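PDB 1QYI: hypothetical protein from Staphylococcus aureus subsp. aureus, which is of unknown function but carries a haloacid dehalogenase (HAD)-like hydrolase domain, so it probably acts as a hydrolase, perhaps a phosphatase. Local coordinates for residues N67-L72 and W78-I83; N286-I291 and D300-Y305. All coordinates share one frame; numbering follows the deposited sequence.

Contact 1 of 2, residues N67-L72 and W78-I83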
ATOM      1  N   ASN A  67       6.968  -6.993   9.498  1.00 28.95           N
ATOM      2  CA  ASN A  67       6.486  -6.264  10.667  1.00 30.33           C
ATOM      3  C   ASN A  67       7.564  -5.389  11.302  1.00 31.62           C
ATOM      4  O   ASN A  67       7.253  -4.392  11.960  1.00 31.79           O
ATOM      5  CB  ASN A  67       5.941  -7.235  11.715  1.00 31.31           C
ATOM      6  CG  ASN A  67       4.667  -7.912  11.267  1.00 33.06           C
ATOM      7  OD1 ASN A  67       3.713  -7.248  10.859  1.00 35.82           O
ATOM      8  ND2 ASN A  67       4.640  -9.240  11.338  1.00 31.49           N
ATOM      9  N   LYS A  68       8.828  -5.763  11.110  1.00 32.04           N
ATOM     10  CA  LYS A  68       9.940  -4.997  11.660  1.00 35.24           C
ATOM     11  C   LYS A  68      10.040  -3.669  10.911  1.00 36.68           C
ATOM     12  O   LYS A  68      10.261  -2.625  11.518  1.00 37.13           O
ATOM     13  CB  LYS A  68      11.259  -5.770  11.511  1.00 37.25           C
ATOM     14  CG  LYS A  68      12.285  -5.549  12.638  1.00 37.06           C
ATOM     15  CD  LYS A  68      12.501  -4.073  12.983  1.00 39.40           C
ATOM     16  CE  LYS A  68      13.629  -3.875  14.007  1.00 39.36           C
ATOM     17  NZ  LYS A  68      13.400  -4.587  15.299  1.00 40.62           N
ATOM     18  N   LEU A  69       9.873  -3.720   9.590  1.00 38.31           N
ATOM     19  CA  LEU A  69       9.944  -2.526   8.752  1.00 37.83           C
ATOM     20  C   LEU A  69       8.843  -1.552   9.135  1.00 38.54           C
ATOM     21  O   LEU A  69       8.999  -0.340   8.991  1.00 41.10           O
ATOM     22  CB  LEU A  69       9.802  -2.907   7.279  1.00 36.74           C
ATOM     23  CG  LEU A  69      10.813  -3.923   6.732  1.00 36.68           C
ATOM     24  CD1 LEU A  69      10.387  -4.346   5.336  1.00 37.22           C
ATOM     25  CD2 LEU A  69      12.205  -3.322   6.710  1.00 36.42           C
ATOM     26  N   LYS A  70       7.725  -2.082   9.619  1.00 38.61           N
ATOM     27  CA  LYS A  70       6.612  -1.238  10.036  1.00 37.93           C
ATOM     28  C   LYS A  70       6.998  -0.494  11.311  1.00 36.65           C
ATOM     29  O   LYS A  70       6.903   0.727  11.380  1.00 36.26           O
ATOM     30  CB  LYS A  70       5.362  -2.089  10.282  1.00 37.55           C
ATOM     31  CG  LYS A  70       4.955  -2.924   9.091  1.00 38.89           C
ATOM     32  CD  LYS A  70       4.407  -2.072   7.958  1.00 40.34           C
ATOM     33  CE  LYS A  70       2.895  -1.919   8.080  1.00 40.38           C
ATOM     34  NZ  LYS A  70       2.200  -3.233   7.893  1.00 39.42           N
ATOM     35  N   SER A  71       7.450  -1.232  12.315  1.00 36.46           N
ATOM     36  CA  SER A  71       7.835  -0.618  13.580  1.00 36.78           C
ATOM     37  C   SER A  71       8.969   0.403  13.440  1.00 37.86           C
ATOM     38  O   SER A  71       9.204   1.193  14.353  1.00 37.01           O
ATOM     39  CB  SER A  71       8.251  -1.692  14.590  1.00 36.38           C
ATOM     40  OG  SER A  71       9.565  -2.173  14.344  1.00 33.02           O
ATOM     41  N   LEU A  72       9.674   0.386  12.309  1.00 37.72           N
ATOM     42  CA  LEU A  72      10.782   1.321  12.098  1.00 37.65           C
ATOM     43  C   LEU A  72      10.394   2.552  11.275  1.00 37.84           C
ATOM     44  O   LEU A  72      11.193   3.479  11.103  1.00 37.25           O
ATOM     45  CB  LEU A  72      11.971   0.601  11.441  1.00 35.34           C
ATOM     46  CG  LEU A  72      12.599  -0.540  12.259  1.00 34.85           C
ATOM     47  CD1 LEU A  72      13.785  -1.146  11.511  1.00 31.60           C
ATOM     48  CD2 LEU A  72      13.040  -0.008  13.612  1.00 32.67           C
ATOM     49  N   TRP A  78       6.807  -0.139  -1.702  1.00 26.64           N
ATOM     50  CA  TRP A  78       7.918   0.067  -2.624  1.00 25.01           C
ATOM     51  C   TRP A  78       9.218   0.083  -1.819  1.00 25.86           C
ATOM     52  O   TRP A  78      10.155  -0.666  -2.115  1.00 26.80           O
ATOM     53  CB  TRP A  78       7.765   1.392  -3.390  1.00 22.35           C
ATOM     54  CG  TRP A  78       6.544   1.469  -4.286  1.00 20.79           C
ATOM     55  CD1 TRP A  78       5.907   0.418  -4.908  1.00 18.58           C
ATOM     56  CD2 TRP A  78       5.864   2.658  -4.723  1.00 16.87           C
ATOM     57  NE1 TRP A  78       4.888   0.884  -5.696  1.00 16.63           N
ATOM     58  CE2 TRP A  78       4.834   2.253  -5.605  1.00 15.47           C
ATOM     59  CE3 TRP A  78       6.023   4.028  -4.456  1.00 15.94           C
ATOM     60  CZ2 TRP A  78       3.965   3.170  -6.231  1.00 14.35           C
ATOM     61  CZ3 TRP A  78       5.158   4.944  -5.077  1.00 16.14           C
ATOM     62  CH2 TRP A  78       4.142   4.507  -5.955  1.00 11.97           C
ATOM     63  N   ASP A  79       9.268   0.921  -0.786  1.00 24.96           N
ATOM     64  CA  ASP A  79      10.467   1.004   0.037  1.00 25.79           C
ATOM     65  C   ASP A  79      10.819  -0.335   0.689  1.00 25.19           C
ATOM     66  O   ASP A  79      11.982  -0.752   0.673  1.00 24.07           O
ATOM     67  CB  ASP A  79      10.310   2.078   1.118  1.00 26.98           C
ATOM     68  CG  ASP A  79      10.188   3.480   0.540  1.00 29.88           C
ATOM     69  OD1 ASP A  79      11.055   3.881  -0.267  1.00 27.47           O
ATOM     70  OD2 ASP A  79       9.218   4.188   0.897  1.00 32.67           O
HETATM   71  N   MSE A  80       9.817  -1.009   1.248  1.00 24.62           N
HETATM   72  CA  MSE A  80      10.042  -2.291   1.906  1.00 27.93           C
HETATM   73  C   MSE A  80      10.669  -3.357   1.002  1.00 26.49           C
HETATM   74  O   MSE A  80      11.687  -3.955   1.351  1.00 24.27           O
HETATM   75  CB  MSE A  80       8.735  -2.833   2.486  1.00 31.97           C
HETATM   76  CG  MSE A  80       8.101  -1.940   3.527  1.00 37.86           C
HETATM   77 SE   MSE A  80       6.649  -2.816   4.437  1.00 46.69          SE
HETATM   78  CE  MSE A  80       5.745  -3.589   2.888  1.00 44.79           C
ATOM     79  N   LEU A  81      10.055  -3.598  -0.152  1.00 26.50           N
ATOM     80  CA  LEU A  81      10.565  -4.591  -1.078  1.00 26.92           C
ATOM     81  C   LEU A  81      11.954  -4.188  -1.572  1.00 26.93           C
ATOM     82  O   LEU A  81      12.792  -5.043  -1.844  1.00 27.59           O
ATOM     83  CB  LEU A  81       9.602  -4.759  -2.253  1.00 25.93           C
ATOM     84  CG  LEU A  81       9.388  -3.579  -3.200  1.00 25.76           C
ATOM     85  CD1 LEU A  81      10.512  -3.530  -4.235  1.00 25.40           C
ATOM     86  CD2 LEU A  81       8.044  -3.750  -3.918  1.00 24.25           C
ATOM     87  N   PHE A  82      12.202  -2.888  -1.686  1.00 26.39           N
ATOM     88  CA  PHE A  82      13.508  -2.421  -2.136  1.00 25.86           C
ATOM     89  C   PHE A  82      14.603  -2.772  -1.129  1.00 24.97           C
ATOM     90  O   PHE A  82      15.624  -3.334  -1.510  1.00 24.45           O
ATOM     91  CB  PHE A  82      13.497  -0.903  -2.353  1.00 26.58           C
ATOM     92  CG  PHE A  82      14.850  -0.324  -2.705  1.00 25.96           C
ATOM     93  CD1 PHE A  82      15.401  -0.520  -3.972  1.00 24.70           C
ATOM     94  CD2 PHE A  82      15.562   0.434  -1.773  1.00 25.46           C
ATOM     95  CE1 PHE A  82      16.631   0.034  -4.309  1.00 24.91           C
ATOM     96  CE2 PHE A  82      16.798   0.994  -2.099  1.00 25.90           C
ATOM     97  CZ  PHE A  82      17.334   0.795  -3.375  1.00 24.93           C
ATOM     98  N   ILE A  83      14.396  -2.424   0.143  1.00 24.27           N
ATOM     99  CA  ILE A  83      15.385  -2.697   1.187  1.00 23.61           C
ATOM    100  C   ILE A  83      15.654  -4.195   1.327  1.00 22.82           C
ATOM    101  O   ILE A  83      16.804  -4.624   1.438  1.00 24.21           O
ATOM    102  CB  ILE A  83      14.946  -2.101   2.581  1.00 24.22           C
ATOM    103  CG1 ILE A  83      15.779  -0.854   2.924  1.00 24.76           C
ATOM    104  CG2 ILE A  83      15.198  -3.096   3.707  1.00 23.22           C
ATOM    105  CD1 ILE A  83      15.558   0.352   2.031  1.00 22.86           C
TER
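Lys68 O, just ahead of the Leu69 that meets Met80, receives two hydrogen bonds: one from Ser71 OG at 2.9 Å and a weak one from the backbone N of Leu72. The hydroxyl of Ser71 reaches back three residues along its own helix, its oxygen 21° out of the carbonyl plane, while Leu69 faces helix 77-93. Across the interface the contact is wholly apolar. Leu69 CD1 rests on the base of the selenomethionine Met80, 3.6 Å from its CB and 3.8 Å from its CG, and the two side chains cross at a slant. Met80 runs out extended at chi2 (-170°), which keeps SE 4.1 Å from Leu69 CD1; the bend at chi3 turns only the terminal CE. The other methyl of the leucine, CD2, lies 4.2 Å from Ile83 CG2, one turn further along helix 77-93. On the other flank, the aliphatic part of Lys70 passes the selenium, its CD also 4.2 Å from Met80 SE. The segment axes make an angle of 122° and stay 10.8 Å apart at their closest: consecutive helices joined by a short connection, turned well away from antiparallel. Lys70 also leans on Phe19 of helix 16-31, Ile83 packs on Tyr148 and Leu151 of helix 144-158, and Asp79 forms a salt bridge to Lys144 and a hydrogen bond to Trp174 of helix 172-195.

Contact 2 of 2, residues N286-I291 and D300-Y305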
ATOM      1  N   ASN A 286      -5.964  14.926   7.382  1.00 28.27           N
ATOM      2  CA  ASN A 286      -6.706  16.116   6.982  1.00 26.07           C
ATOM      3  C   ASN A 286      -8.028  15.655   6.352  1.00 24.67           C
ATOM      4  O   ASN A 286      -8.037  14.852   5.424  1.00 22.15           O
ATOM      5  CB  ASN A 286      -5.887  16.941   5.972  1.00 25.37           C
ATOM      6  CG  ASN A 286      -6.577  18.249   5.577  1.00 27.10           C
ATOM      7  OD1 ASN A 286      -7.685  18.239   5.038  1.00 27.88           O
ATOM      8  ND2 ASN A 286      -5.918  19.377   5.835  1.00 24.66           N
ATOM      9  N   PRO A 287      -9.162  16.175   6.848  1.00 24.24           N
ATOM     10  CA  PRO A 287     -10.509  15.840   6.369  1.00 24.58           C
ATOM     11  C   PRO A 287     -10.839  16.223   4.921  1.00 24.66           C
ATOM     12  O   PRO A 287     -11.963  16.014   4.472  1.00 26.42           O
ATOM     13  CB  PRO A 287     -11.412  16.554   7.370  1.00 23.27           C
ATOM     14  CG  PRO A 287     -10.623  17.782   7.691  1.00 23.90           C
ATOM     15  CD  PRO A 287      -9.223  17.244   7.860  1.00 23.46           C
ATOM     16  N   PHE A 288      -9.865  16.758   4.193  1.00 24.42           N
ATOM     17  CA  PHE A 288     -10.081  17.165   2.809  1.00 24.85           C
ATOM     18  C   PHE A 288     -10.786  16.153   1.925  1.00 24.99           C
ATOM     19  O   PHE A 288     -11.771  16.484   1.259  1.00 26.24           O
ATOM     20  CB  PHE A 288      -8.765  17.517   2.128  1.00 23.43           C
ATOM     21  CG  PHE A 288      -8.894  17.650   0.644  1.00 24.38           C
ATOM     22  CD1 PHE A 288      -9.559  18.739   0.092  1.00 24.36           C
ATOM     23  CD2 PHE A 288      -8.396  16.669  -0.207  1.00 25.06           C
ATOM     24  CE1 PHE A 288      -9.726  18.861  -1.287  1.00 21.82           C
ATOM     25  CE2 PHE A 288      -8.559  16.780  -1.590  1.00 24.81           C
ATOM     26  CZ  PHE A 288      -9.230  17.882  -2.130  1.00 22.91           C
ATOM     27  N   SER A 289     -10.262  14.932   1.890  1.00 24.67           N
ATOM     28  CA  SER A 289     -10.843  13.886   1.056  1.00 25.24           C
ATOM     29  C   SER A 289     -12.249  13.525   1.511  1.00 24.32           C
ATOM     30  O   SER A 289     -13.118  13.253   0.688  1.00 23.69           O
ATOM     31  CB  SER A 289      -9.958  12.641   1.059  1.00 27.03           C
ATOM     32  OG  SER A 289      -9.843  12.110   2.372  1.00 35.05           O
ATOM     33  N   TYR A 290     -12.485  13.542   2.819  1.00 22.20           N
ATOM     34  CA  TYR A 290     -13.812  13.232   3.312  1.00 20.74           C
ATOM     35  C   TYR A 290     -14.760  14.354   2.922  1.00 21.49           C
ATOM     36  O   TYR A 290     -15.928  14.115   2.617  1.00 22.14           O
ATOM     37  CB  TYR A 290     -13.803  13.033   4.832  1.00 19.79           C
ATOM     38  CG  TYR A 290     -13.672  11.580   5.238  1.00 18.36           C
ATOM     39  CD1 TYR A 290     -14.580  10.627   4.774  1.00 17.23           C
ATOM     40  CD2 TYR A 290     -12.604  11.146   6.032  1.00 17.24           C
ATOM     41  CE1 TYR A 290     -14.433   9.277   5.081  1.00 18.09           C
ATOM     42  CE2 TYR A 290     -12.441   9.794   6.347  1.00 15.73           C
ATOM     43  CZ  TYR A 290     -13.361   8.859   5.866  1.00 18.39           C
ATOM     44  OH  TYR A 290     -13.206   7.516   6.153  1.00 15.44           O
ATOM     45  N   ILE A 291     -14.245  15.579   2.909  1.00 21.40           N
ATOM     46  CA  ILE A 291     -15.042  16.749   2.550  1.00 22.16           C
ATOM     47  C   ILE A 291     -15.378  16.742   1.054  1.00 23.51           C
ATOM     48  O   ILE A 291     -16.448  17.197   0.637  1.00 22.34           O
ATOM     49  CB  ILE A 291     -14.288  18.054   2.915  1.00 21.82           C
ATOM     50  CG1 ILE A 291     -14.102  18.114   4.434  1.00 21.91           C
ATOM     51  CG2 ILE A 291     -15.053  19.272   2.408  1.00 18.29           C
ATOM     52  CD1 ILE A 291     -13.369  19.355   4.948  1.00 23.26           C
ATOM     53  N   ASP A 300     -12.709  22.810  -8.703  1.00 40.25           N
ATOM     54  CA  ASP A 300     -13.165  24.148  -8.388  1.00 40.62           C
ATOM     55  C   ASP A 300     -13.668  24.357  -6.980  1.00 40.85           C
ATOM     56  O   ASP A 300     -13.968  25.483  -6.584  1.00 41.06           O
ATOM     57  CB  ASP A 300     -14.254  24.560  -9.375  1.00 43.16           C
ATOM     58  CG  ASP A 300     -13.822  24.395 -10.814  1.00 44.70           C
ATOM     59  OD1 ASP A 300     -12.688  24.807 -11.149  1.00 47.15           O
ATOM     60  OD2 ASP A 300     -14.615  23.862 -11.616  1.00 46.02           O
ATOM     61  N   LYS A 301     -13.763  23.288  -6.207  1.00 41.27           N
ATOM     62  CA  LYS A 301     -14.265  23.423  -4.843  1.00 40.74           C
ATOM     63  C   LYS A 301     -13.219  23.031  -3.823  1.00 38.17           C
ATOM     64  O   LYS A 301     -13.430  23.176  -2.625  1.00 38.96           O
ATOM     65  CB  LYS A 301     -15.502  22.550  -4.671  1.00 42.21           C
ATOM     66  CG  LYS A 301     -16.466  22.641  -5.831  1.00 44.63           C
ATOM     67  CD  LYS A 301     -17.533  21.591  -5.686  1.00 46.95           C
ATOM     68  CE  LYS A 301     -18.264  21.354  -6.988  1.00 49.03           C
ATOM     69  NZ  LYS A 301     -18.732  19.940  -7.058  1.00 50.09           N
ATOM     70  N   TYR A 302     -12.082  22.554  -4.310  1.00 36.16           N
ATOM     71  CA  TYR A 302     -11.002  22.125  -3.443  1.00 34.75           C
ATOM     72  C   TYR A 302     -10.598  23.135  -2.382  1.00 35.08           C
ATOM     73  O   TYR A 302     -10.535  22.802  -1.199  1.00 35.27           O
ATOM     74  CB  TYR A 302      -9.798  21.740  -4.291  1.00 33.32           C
ATOM     75  CG  TYR A 302      -9.944  20.384  -4.937  1.00 31.58           C
ATOM     76  CD1 TYR A 302     -11.191  19.774  -5.054  1.00 30.28           C
ATOM     77  CD2 TYR A 302      -8.841  19.726  -5.459  1.00 31.51           C
ATOM     78  CE1 TYR A 302     -11.334  18.541  -5.679  1.00 30.87           C
ATOM     79  CE2 TYR A 302      -8.970  18.496  -6.088  1.00 32.69           C
ATOM     80  CZ  TYR A 302     -10.221  17.910  -6.199  1.00 31.66           C
ATOM     81  OH  TYR A 302     -10.354  16.706  -6.848  1.00 33.17           O
ATOM     82  N   GLU A 303     -10.340  24.368  -2.800  1.00 36.07           N
ATOM     83  CA  GLU A 303      -9.937  25.417  -1.874  1.00 36.13           C
ATOM     84  C   GLU A 303     -10.870  25.536  -0.682  1.00 34.35           C
ATOM     85  O   GLU A 303     -10.432  25.789   0.442  1.00 34.31           O
ATOM     86  CB  GLU A 303      -9.882  26.758  -2.598  1.00 39.42           C
ATOM     87  CG  GLU A 303      -9.304  27.884  -1.762  1.00 43.14           C
ATOM     88  CD  GLU A 303      -8.925  29.073  -2.614  1.00 47.73           C
ATOM     89  OE1 GLU A 303      -9.808  29.578  -3.343  1.00 50.10           O
ATOM     90  OE2 GLU A 303      -7.750  29.502  -2.553  1.00 48.52           O
ATOM     91  N   SER A 304     -12.161  25.363  -0.927  1.00 31.46           N
ATOM     92  CA  SER A 304     -13.128  25.471   0.150  1.00 30.85           C
ATOM     93  C   SER A 304     -13.045  24.260   1.062  1.00 30.39           C
ATOM     94  O   SER A 304     -13.314  24.352   2.260  1.00 28.95           O
ATOM     95  CB  SER A 304     -14.546  25.609  -0.410  1.00 30.81           C
ATOM     96  OG  SER A 304     -14.926  24.473  -1.173  1.00 31.88           O
ATOM     97  N   TYR A 305     -12.664  23.123   0.490  1.00 28.57           N
ATOM     98  CA  TYR A 305     -12.544  21.896   1.263  1.00 28.53           C
ATOM     99  C   TYR A 305     -11.337  21.961   2.194  1.00 30.13           C
ATOM    100  O   TYR A 305     -11.247  21.211   3.167  1.00 30.79           O
ATOM    101  CB  TYR A 305     -12.415  20.690   0.329  1.00 28.58           C
ATOM    102  CG  TYR A 305     -13.591  20.464  -0.614  1.00 26.02           C
ATOM    103  CD1 TYR A 305     -14.805  21.116  -0.430  1.00 25.96           C
ATOM    104  CD2 TYR A 305     -13.485  19.575  -1.676  1.00 27.30           C
ATOM    105  CE1 TYR A 305     -15.889  20.887  -1.287  1.00 25.64           C
ATOM    106  CE2 TYR A 305     -14.555  19.335  -2.535  1.00 27.41           C
ATOM    107  CZ  TYR A 305     -15.753  19.996  -2.338  1.00 26.15           C
ATOM    108  OH  TYR A 305     -16.806  19.780  -3.195  1.00 25.17           O
TER
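Phe288 and Tyr305 bring the two backbones closest, with their CA atoms 5.6 Å apart, where the first turn of helix 288-295 faces the short helix 302-307. The Phe288 ring packs against both tyrosines. Its CG is anti to the backbone N (chi1 167°), which carries the ring across to the second helix, and CZ of Phe288 stands 3.7 Å above the Tyr302 ring plane, over the ring centre. This is an edge-to-face (T-shaped) pair, with centroids 5.1 Å apart and planes at 81°. Phe288 CD1 presses on Tyr305 CB at 3.5 Å, while CE1 comes to the edge of the Tyr305 ring. The helix that supplies Phe288 starts soon after Lys284, which is followed by proline, as the motif III lysine of HAD enzymes often is, and so probably corresponds to it. The parallel sheet of this HAD-like domain lies on the helix's far side, at Ala237 of strand 233-237. Asn286 OD1 takes the N-H of Phe288 at 2.8 Å in a capping bond, the donor lying in the plane of the Asn286 side-chain carbonyl. One turn after Phe288, Ile291 slides past Tyr305 in the opposite direction, with CG2 3.4 Å from Tyr305 CD1 and CD1 3.3 Å from Tyr305 O. Carbonyl oxygens lie over both faces of the Tyr305 ring: Ile291 O over the centre of one, Lys301 O nearer the rim of the other. Tyr305 OH bonds to Gly296 O and Tyr302 OH to Asn297 OD1, and helix 266-275 packs on Phe288 and Tyr302 through Ala272.

Both contacts join consecutive helices across a short connection and bury the residues that touch, but they belong to different parts of the chain. The centre of contact 1 lies about 11 Å from the centre of the chain, in the helical region between strands 3-6 and 233-237, where many HAD proteins insert a cap. The centre of contact 2 lies about 23 Å from the chain centre, within the HAD-like domain. No helix is shared. The nearest atoms of contacts 1 and 2 are about 18 Å apart. Aliphatic and selenomethionine groups meet in contact 1, whereas aromatic rings pack on one another and on an isoleucine in contact 2, with two tyrosine hydroxyls hydrogen-bonded to the connecting loop.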